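Local coordinates for protein NAD-dependent epimerase/dehydratase (Methanobrevibacter ruminantium, PDB 6DNT) that probably interconverts UDP-N-acetylglucosamine and its C4 epimer with the help of bound NAD, and also binds the bacterial cell-wall intermediate UDP-N-acetylmuramic acid, at residues P122-Y125 with N126-N129; G158-N162 with M163-E167. One frame throughout, in Å; residues are numbered along the deposited sequence.

Interaction 1. Residues P122-Y125 with N126-N129; sequences PLRY and NQNN. With NAD (nicotinamide-adenine-dinucleotide), chain B.
N128 reaches back one turn to R124 near the start of helix 122-142, part of the NAD-binding Rossmann-type domain of this epimerase/dehydratase. Its CB packs 3.8 Å from R124 O, and with CG beside the backbone N (chi1 -75°) the amide is carried alongside the helix. CG lies between its two partners, 3.8 Å from R124 O and 3.9 Å from NAD N6A. ND2 donates to R124 O at 2.9 Å, nearly straight at 168°, with the oxygen in the amide plane. OD1 faces the other way and accepts from the adenine amino group, NAD N6A, at 2.8 Å. Asparagine suits the place because one short, flat group both donates and accepts, and the helix bond fixes its rotation. A leucine here would probably leave the adenine amino group without this acceptor and R124 O with one donor fewer. The next residue, N129, lies alongside Y125, one turn back, its amide plane almost perpendicular to the ring, and is anchored by L112 and Q180. N126 bonds to Y187 and D131 of the second subunit. R124 O also accepts from N128 N at 3.2 Å, on the face of its plane opposite the side-chain donor.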
loop_
_atom_site.group_PDB
_atom_site.type_symbol
_atom_site.label_atom_id
_atom_site.label_comp_id
_atom_site.label_asym_id
_atom_site.label_seq_id
_atom_site.Cartn_x
_atom_site.Cartn_y
_atom_site.Cartn_z
ATOM N N PRO A 122 11.789 3.129 9.054
ATOM C CA PRO A 122 10.545 2.974 8.291
ATOM C C PRO A 122 9.668 4.228 8.254
ATOM O O PRO A 122 9.088 4.504 7.210
ATOM C CB PRO A 122 9.847 1.795 8.978
ATOM C CG PRO A 122 10.509 1.661 10.336
ATOM C CD PRO A 122 11.929 2.081 10.084
ATOM N N LEU A 123 9.609 4.997 9.336
ATOM C CA LEU A 123 8.750 6.179 9.342
ATOM C C LEU A 123 9.285 7.245 8.399
ATOM O O LEU A 123 8.522 7.818 7.621
ATOM C CB LEU A 123 8.579 6.745 10.748
ATOM C CG LEU A 123 7.566 7.899 10.838
ATOM C CD1 LEU A 123 6.174 7.400 10.486
ATOM C CD2 LEU A 123 7.579 8.587 12.203
ATOM N N ARG A 124 10.591 7.517 8.445
ATOM C CA ARG A 124 11.174 8.504 7.526
ATOM C C ARG A 124 11.007 8.107 6.057
ATOM O O ARG A 124 10.689 8.938 5.211
ATOM C CB ARG A 124 12.655 8.751 7.829
ATOM C CG ARG A 124 13.170 9.998 7.123
ATOM C CD ARG A 124 14.493 10.462 7.687
ATOM N NE ARG A 124 15.542 9.576 7.202
ATOM C CZ ARG A 124 16.228 9.731 6.067
ATOM N NH1 ARG A 124 16.010 10.750 5.251
ATOM N NH2 ARG A 124 17.174 8.851 5.762
ATOM N N TYR A 125 11.181 6.821 5.775
ATOM C CA TYR A 125 10.942 6.299 4.433
ATOM C C TYR A 125 9.460 6.412 4.031
ATOM O O TYR A 125 9.158 6.720 2.879
ATOM C CB TYR A 125 11.486 4.874 4.295
ATOM C CG TYR A 125 12.981 4.858 3.994
ATOM C CD1 TYR A 125 13.900 5.407 4.878
ATOM C CD2 TYR A 125 13.468 4.309 2.814
ATOM C CE1 TYR A 125 15.265 5.409 4.585
ATOM C CE2 TYR A 125 14.815 4.321 2.523
ATOM C CZ TYR A 125 15.703 4.875 3.412
ATOM O OH TYR A 125 17.056 4.890 3.131
ATOM N N ASN A 126 8.553 6.191 4.977
ATOM C CA ASN A 126 7.118 6.368 4.717
ATOM C C ASN A 126 6.779 7.818 4.303
ATOM O O ASN A 126 6.008 8.055 3.376
ATOM C CB ASN A 126 6.316 5.981 5.957
ATOM C CG ASN A 126 4.815 6.037 5.721
ATOM O OD1 ASN A 126 4.275 5.229 5.001
ATOM N ND2 ASN A 126 4.155 7.012 6.315
ATOM N N GLN A 127 7.361 8.774 5.014
ATOM C CA GLN A 127 7.162 10.189 4.702
ATOM C C GLN A 127 7.620 10.516 3.278
ATOM O O GLN A 127 6.903 11.186 2.531
ATOM C CB GLN A 127 7.863 11.054 5.759
ATOM C CG GLN A 127 7.169 10.937 7.111
ATOM C CD GLN A 127 7.992 11.394 8.303
ATOM O OE1 GLN A 127 7.471 11.529 9.420
ATOM N NE2 GLN A 127 9.268 11.621 8.085
ATOM N N ASN A 128 8.787 10.011 2.886
ATOM C CA ASN A 128 9.344 10.308 1.562
ATOM C C ASN A 128 8.731 9.506 0.423
ATOM O O ASN A 128 8.669 9.988 -0.721
ATOM C CB ASN A 128 10.859 10.110 1.580
ATOM C CG ASN A 128 11.565 11.233 2.295
ATOM O OD1 ASN A 128 11.904 12.236 1.670
ATOM N ND2 ASN A 128 11.716 11.122 3.613
ATOM N N ASN A 129 8.307 8.285 0.718
ATOM C CA ASN A 129 7.921 7.350 -0.324
ATOM C C ASN A 129 6.429 7.193 -0.504
ATOM O O ASN A 129 5.998 6.940 -1.617
ATOM C CB ASN A 129 8.591 6.004 -0.116
ATOM C CG ASN A 129 10.105 6.082 -0.239
ATOM O OD1 ASN A 129 10.647 7.065 -0.732
ATOM N ND2 ASN A 129 10.790 5.034 0.201
HETATM P PA NAD B . 18.522 8.327 -6.577
HETATM O O1A NAD B . 19.738 8.539 -7.429
HETATM O O2A NAD B . 18.671 8.387 -5.097
HETATM O O5B NAD B . 17.433 9.407 -7.074
HETATM C C5B NAD B . 16.398 9.874 -6.211
HETATM C C4B NAD B . 16.405 11.384 -6.333
HETATM O O4B NAD B . 15.310 11.900 -5.574
HETATM C C3B NAD B . 17.669 12.020 -5.764
HETATM O O3B NAD B . 18.181 12.947 -6.712
HETATM C C2B NAD B . 17.235 12.671 -4.460
HETATM O O2B NAD B . 17.957 13.856 -4.083
HETATM C C1B NAD B . 15.768 12.947 -4.723
HETATM N N9A NAD B . 14.874 12.914 -3.557
HETATM C C8A NAD B . 14.753 11.927 -2.635
HETATM N N7A NAD B . 13.772 12.217 -1.745
HETATM C C5A NAD B . 13.225 13.401 -2.135
HETATM C C6A NAD B . 12.149 14.278 -1.649
HETATM N N6A NAD B . 11.446 13.937 -0.558
HETATM N N1A NAD B . 11.906 15.432 -2.346
HETATM C C2A NAD B . 12.614 15.771 -3.437
HETATM N N3A NAD B . 13.616 15.012 -3.942
HETATM C C4A NAD B . 13.944 13.841 -3.325
HETATM O O3 NAD B . 17.824 6.927 -6.962
HETATM P PN NAD B . 17.612 6.263 -8.384
HETATM O O1N NAD B . 17.771 7.251 -9.501
HETATM O O2N NAD B . 18.378 4.970 -8.428
HETATM O O5D NAD B . 16.068 5.863 -8.239
HETATM C C5D NAD B . 15.068 6.621 -8.928
HETATM C C4D NAD B . 13.728 5.914 -8.736
HETATM O O4D NAD B . 13.800 4.607 -9.313
HETATM C C3D NAD B . 13.349 5.734 -7.271
HETATM O O3D NAD B . 11.930 5.889 -7.096
HETATM C C2D NAD B . 13.762 4.311 -6.985
HETATM O O2D NAD B . 13.046 3.760 -5.887
HETATM C C1D NAD B . 13.457 3.643 -8.307
HETATM N N1N NAD B . 14.185 2.395 -8.560
HETATM C C2N NAD B . 15.516 2.387 -8.747
HETATM C C3N NAD B . 16.191 1.198 -9.005
HETATM C C7N NAD B . 17.686 1.119 -9.210
HETATM O O7N NAD B . 18.183 0.022 -9.437
HETATM N N7N NAD B . 18.462 2.194 -9.115
HETATM C C4N NAD B . 15.438 0.022 -9.079
HETATM C C5N NAD B . 14.069 0.049 -8.874
HETATM C C6N NAD B . 13.460 1.257 -8.600
#

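Interaction 2. Residues G158-N162 with M163-E167; sequences GENPN and MPLKE
M163 follows a tight turn and donates its backbone N to P161 O, 2.9 Å away, the closing bond of an inverse gamma turn centred on N162. The donor stands above the carbonyl plane and the bond is bent, at 141°, as so tight a turn demands. The M163 side chain bends at chi3 (-78°) and brings CE back to 3.8 Å from N160 O; the flexible thioether suits this curled path, which also passes close to the zinc ligand H308. P164 follows through a cis peptide bond, which suits proline and helps redirect the chain. L165 supplies the apolar contact: its CD2 lies 3.7 Å from N160 CG and 3.6 Å from N162 O, and the L165 and N160 side chains lie alongside each other, running opposite ways. N160 OD1 accepts from N162 N at 2.8 Å, an Asx turn, and N160 ND2 bonds to E169. K166 bridges back to N162 through a water that donates to N162 O at 2.8 Å and accepts from both K166 N and K166 NZ. The E167 carboxylate bonds to N270 N and N315 ND2, fastening this part of the loop. The chemistry implies a bend held by its own backbone bond and by the N160 amide, with the L165 methyl able to pack on that amide because its polar ends are already bonded.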
loop_
_atom_site.group_PDB
_atom_site.type_symbol
_atom_site.label_atom_id
_atom_site.label_comp_id
_atom_site.label_asym_id
_atom_site.label_seq_id
_atom_site.Cartn_x
_atom_site.Cartn_y
_atom_site.Cartn_z
ATOM N N GLY A 158 8.866 -9.583 -3.805
ATOM C CA GLY A 158 9.512 -10.379 -2.760
ATOM C C GLY A 158 10.181 -11.620 -3.318
ATOM O O GLY A 158 10.692 -11.612 -4.435
ATOM N N GLU A 159 10.148 -12.690 -2.542
ATOM C CA GLU A 159 10.803 -13.945 -2.893
ATOM C C GLU A 159 9.771 -14.826 -3.577
ATOM O O GLU A 159 9.105 -15.633 -2.937
ATOM C CB GLU A 159 11.384 -14.600 -1.638
ATOM C CG GLU A 159 12.315 -15.763 -1.952
ATOM C CD GLU A 159 12.862 -16.459 -0.720
ATOM O OE1 GLU A 159 13.682 -17.382 -0.894
ATOM O OE2 GLU A 159 12.473 -16.110 0.416
ATOM N N ASN A 160 9.642 -14.664 -4.884
ATOM C CA ASN A 160 8.606 -15.341 -5.655
ATOM C C ASN A 160 9.297 -16.274 -6.632
ATOM O O ASN A 160 10.061 -15.822 -7.490
ATOM C CB ASN A 160 7.733 -14.314 -6.391
ATOM C CG ASN A 160 6.517 -14.940 -7.072
ATOM O OD1 ASN A 160 6.551 -16.090 -7.518
ATOM N ND2 ASN A 160 5.439 -14.174 -7.164
ATOM N N PRO A 161 9.031 -17.588 -6.519
ATOM C CA PRO A 161 9.677 -18.540 -7.418
ATOM C C PRO A 161 9.054 -18.641 -8.817
ATOM O O PRO A 161 9.618 -19.319 -9.674
ATOM C CB PRO A 161 9.521 -19.862 -6.660
ATOM C CG PRO A 161 8.211 -19.725 -5.973
ATOM C CD PRO A 161 8.106 -18.264 -5.590
ATOM N N ASN A 162 7.927 -17.981 -9.072
ATOM C CA ASN A 162 7.217 -18.124 -10.356
ATOM C C ASN A 162 7.806 -17.239 -11.450
ATOM O O ASN A 162 7.157 -16.327 -11.967
ATOM C CB ASN A 162 5.731 -17.821 -10.173
ATOM C CG ASN A 162 5.103 -18.668 -9.094
ATOM O OD1 ASN A 162 5.390 -19.861 -8.997
ATOM N ND2 ASN A 162 4.269 -18.057 -8.256
ATOM N N MET A 163 9.037 -17.551 -11.833
ATOM C CA MET A 163 9.759 -16.786 -12.824
ATOM C C MET A 163 9.551 -17.403 -14.211
ATOM O O MET A 163 9.352 -18.621 -14.300
ATOM C CB MET A 163 11.243 -16.737 -12.463
ATOM C CG MET A 163 11.536 -15.726 -11.366
ATOM S SD MET A 163 13.184 -15.927 -10.678
ATOM C CE MET A 163 12.897 -17.337 -9.607
ATOM N N PRO A 164 9.574 -16.606 -15.280
ATOM C CA PRO A 164 9.743 -15.137 -15.224
ATOM C C PRO A 164 8.512 -14.423 -14.643
ATOM O O PRO A 164 7.363 -14.813 -14.922
ATOM C CB PRO A 164 9.954 -14.753 -16.678
ATOM C CG PRO A 164 9.338 -15.855 -17.470
ATOM C CD PRO A 164 9.506 -17.098 -16.664
ATOM N N LEU A 165 8.759 -13.399 -13.828
ATOM C CA LEU A 165 7.703 -12.808 -12.998
ATOM C C LEU A 165 6.763 -11.954 -13.815
ATOM O O LEU A 165 7.180 -10.988 -14.446
ATOM C CB LEU A 165 8.295 -11.944 -11.885
ATOM C CG LEU A 165 9.154 -12.712 -10.884
ATOM C CD1 LEU A 165 10.031 -11.763 -10.087
ATOM C CD2 LEU A 165 8.278 -13.562 -9.977
ATOM N N LYS A 166 5.487 -12.318 -13.798
ATOM C CA LYS A 166 4.467 -11.557 -14.494
ATOM C C LYS A 166 3.936 -10.473 -13.568
ATOM O O LYS A 166 3.940 -10.633 -12.350
ATOM C CB LYS A 166 3.339 -12.477 -14.943
ATOM C CG LYS A 166 3.790 -13.504 -15.966
ATOM C CD LYS A 166 2.623 -14.312 -16.516
ATOM C CE LYS A 166 2.053 -15.288 -15.500
ATOM N NZ LYS A 166 3.050 -16.291 -15.016
ATOM N N GLU A 167 3.454 -9.381 -14.153
ATOM C CA GLU A 167 2.930 -8.260 -13.366
ATOM C C GLU A 167 1.728 -8.649 -12.519
ATOM O O GLU A 167 1.473 -8.029 -11.498
ATOM C CB GLU A 167 2.559 -7.072 -14.258
ATOM C CG GLU A 167 3.750 -6.387 -14.921
ATOM C CD GLU A 167 4.113 -6.944 -16.291
ATOM O OE1 GLU A 167 3.611 -8.036 -16.685
ATOM O OE2 GLU A 167 4.924 -6.286 -16.978
HETATM O O HOH W 1 4.797 -15.015 -12.854
#

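Interactions 1 and 2 follow one another along the chain within the epimerase/dehydratase fold, their centres about 26 Å apart and their nearest atoms about 15 Å apart, without touching. The 122-129 contact belongs to helix 122-142; strand 147-153 of the main sheet follows that helix, and the 158-167 contact lies in the loop between this strand and helix 176-195. That loop leads into helix 176-195, which packs against the first contact and carries Y177 and K181, which hold NAD. Interaction 1 thus contributes N128 to the adenine end of the NAD pocket, whereas in interaction 2 the L165 side chain lies about 8 Å from UDP-N-acetylmuramic acid and that of M163 about 8 Å from the zinc ion.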